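Local coordinates for long form salivary protein D7L1 (Aedes aegypti, PDB 3DXL) that binds and sequesters host biogenic amines and leukotrienes in two separate pockets, modulating blood feeding of the female mosquito on vertebrates, at residues Val72-Phe77 with Asn126-Gly130. Residues are numbered along the deposited sequence; the frame is centred on the assembly and turned at random.
Sequences VIQEQF and NLFHG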
loop_
_atom_site.group_PDB
_atom_site.type_symbol
_atom_site.label_atom_id
_atom_site.label_comp_id
_atom_site.label_asym_id
_atom_site.label_seq_id
_atom_site.Cartn_x
_atom_site.Cartn_y
_atom_site.Cartn_z
ATOM N N VAL A 72 -9.079 7.375 14.265
ATOM C CA VAL A 72 -9.121 6.310 13.265
ATOM C C VAL A 72 -9.870 5.073 13.774
ATOM O O VAL A 72 -10.505 4.376 12.994
ATOM C CB VAL A 72 -7.707 5.948 12.715
ATOM C CG1 VAL A 72 -6.811 5.388 13.809
ATOM C CG2 VAL A 72 -7.816 4.970 11.560
ATOM N N ILE A 73 -9.825 4.822 15.087
ATOM C CA ILE A 73 -10.545 3.688 15.663
ATOM C C ILE A 73 -12.054 3.838 15.435
ATOM O O ILE A 73 -12.721 2.897 15.000
ATOM C CB ILE A 73 -10.214 3.518 17.163
ATOM C CG1 ILE A 73 -8.740 3.143 17.321
ATOM C CG2 ILE A 73 -11.141 2.476 17.822
ATOM C CD1 ILE A 73 -8.231 3.275 18.751
ATOM N N GLN A 74 -12.579 5.028 15.713
ATOM C CA GLN A 74 -14.001 5.289 15.488
ATOM C C GLN A 74 -14.363 5.284 13.996
ATOM O O GLN A 74 -15.412 4.765 13.620
ATOM C CB GLN A 74 -14.440 6.590 16.165
ATOM C CG GLN A 74 -14.315 6.582 17.703
ATOM C CD GLN A 74 -15.143 5.496 18.404
ATOM O OE1 GLN A 74 -16.170 5.028 17.893
ATOM N NE2 GLN A 74 -14.696 5.102 19.596
ATOM N N GLU A 75 -13.482 5.831 13.150
ATOM C CA GLU A 75 -13.692 5.800 11.703
ATOM C C GLU A 75 -13.735 4.362 11.204
ATOM O O GLU A 75 -14.592 3.988 10.398
ATOM C CB GLU A 75 -12.593 6.575 10.965
ATOM C CG GLU A 75 -12.739 8.087 11.014
ATOM C CD GLU A 75 -14.067 8.575 10.450
ATOM O OE1 GLU A 75 -14.445 8.157 9.333
ATOM O OE2 GLU A 75 -14.731 9.374 11.139
ATOM N N GLN A 76 -12.810 3.549 11.711
ATOM C CA GLN A 76 -12.725 2.154 11.333
ATOM C C GLN A 76 -13.979 1.369 11.727
ATOM O O GLN A 76 -14.522 0.599 10.934
ATOM C CB GLN A 76 -11.461 1.527 11.924
ATOM C CG GLN A 76 -11.120 0.160 11.367
ATOM C CD GLN A 76 -10.639 0.185 9.925
ATOM O OE1 GLN A 76 -10.507 1.242 9.311
ATOM N NE2 GLN A 76 -10.386 -0.987 9.388
ATOM N N PHE A 77 -14.435 1.570 12.958
ATOM C CA PHE A 77 -15.617 0.877 13.464
ATOM C C PHE A 77 -16.896 1.312 12.737
ATOM O O PHE A 77 -17.778 0.496 12.491
ATOM C CB PHE A 77 -15.715 1.084 14.980
ATOM C CG PHE A 77 -16.848 0.345 15.642
ATOM C CD1 PHE A 77 -17.129 -0.980 15.340
ATOM C CD2 PHE A 77 -17.604 0.984 16.623
ATOM C CE1 PHE A 77 -18.179 -1.646 15.986
ATOM C CE2 PHE A 77 -18.645 0.326 17.272
ATOM C CZ PHE A 77 -18.930 -0.986 16.960
ATOM N N ASN A 126 -9.188 -7.501 15.283
ATOM C CA ASN A 126 -10.452 -7.646 14.569
ATOM C C ASN A 126 -10.810 -6.422 13.739
ATOM O O ASN A 126 -11.223 -6.543 12.579
ATOM C CB ASN A 126 -11.585 -7.969 15.542
ATOM C CG ASN A 126 -11.500 -9.376 16.094
ATOM O OD1 ASN A 126 -10.624 -10.153 15.741
ATOM N ND2 ASN A 126 -12.428 -9.707 16.990
ATOM N N LEU A 127 -10.647 -5.243 14.321
ATOM C CA LEU A 127 -11.063 -4.001 13.681
ATOM C C LEU A 127 -10.243 -3.650 12.449
ATOM O O LEU A 127 -10.774 -3.079 11.488
ATOM C CB LEU A 127 -10.970 -2.857 14.683
ATOM C CG LEU A 127 -11.727 -1.562 14.424
ATOM C CD1 LEU A 127 -13.194 -1.841 14.162
ATOM C CD2 LEU A 127 -11.595 -0.673 15.644
ATOM N N PHE A 128 -8.953 -3.955 12.504
ATOM C CA PHE A 128 -8.016 -3.542 11.469
ATOM C C PHE A 128 -7.595 -4.701 10.575
ATOM O O PHE A 128 -6.476 -4.727 10.044
ATOM C CB PHE A 128 -6.836 -2.816 12.096
ATOM C CG PHE A 128 -7.175 -1.439 12.557
ATOM C CD1 PHE A 128 -7.264 -0.391 11.642
ATOM C CD2 PHE A 128 -7.449 -1.180 13.897
ATOM C CE1 PHE A 128 -7.593 0.894 12.050
ATOM C CE2 PHE A 128 -7.783 0.101 14.314
ATOM C CZ PHE A 128 -7.853 1.144 13.397
ATOM N N HIS A 129 -8.519 -5.642 10.384
ATOM C CA HIS A 129 -8.400 -6.686 9.342
ATOM C C HIS A 129 -7.226 -7.628 9.578
ATOM O O HIS A 129 -6.571 -8.071 8.627
ATOM C CB HIS A 129 -8.371 -6.089 7.920
ATOM C CG HIS A 129 -9.495 -5.148 7.650
ATOM N ND1 HIS A 129 -10.820 -5.517 7.764
ATOM C CD2 HIS A 129 -9.492 -3.852 7.268
ATOM C CE1 HIS A 129 -11.586 -4.481 7.470
ATOM N NE2 HIS A 129 -10.804 -3.460 7.160
ATOM N N GLY A 130 -6.979 -7.927 10.852
ATOM C CA GLY A 130 -5.984 -8.901 11.259
ATOM C C GLY A 130 -6.573 -10.252 11.622
ATOM O O GLY A 130 -5.834 -11.217 11.776
#
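The isobutyl group of Leu127 forks against helix 71-79: CD2 lies 3.9 Å from Ile73 CG2, while CD1 meets the next turn, 3.7 Å from Phe77 CA. Beside it, the ring of Phe128 receives Val72 CG2 at its edge and carries Gln76 CG over one face, a CH-pi contact 4.0 Å from the ring centroid. Gln76 runs between the two, its CG also 3.6 Å from Leu127 CG. With CG anti to the backbone N (chi1 -168°) and a bend at chi2, its amide lies almost parallel to the Phe128 ring, the planes 12° apart. Gln76 NE2 donates a nearly straight hydrogen bond of 3.0 Å to Leu127 O; the acceptor O lies in the plane of the Gln76 amide, while the donor is tilted 22° from the carbonyl plane. OE1 accepts from the backbone N of Phe4, whose carbonyl O bonds His129 NE2, so the N-terminal segment ties both polar side chains together. Phe128 also neighbours Trp37, which with Gly130 binds leukotriene E4, consistent with a place at the wall of the lipid pocket. The contact joins helix 71-79 to the end of helix 121-127; helix 86-97 packs on Ile73 and Phe77, and helix 6-20 on Phe128 and His129.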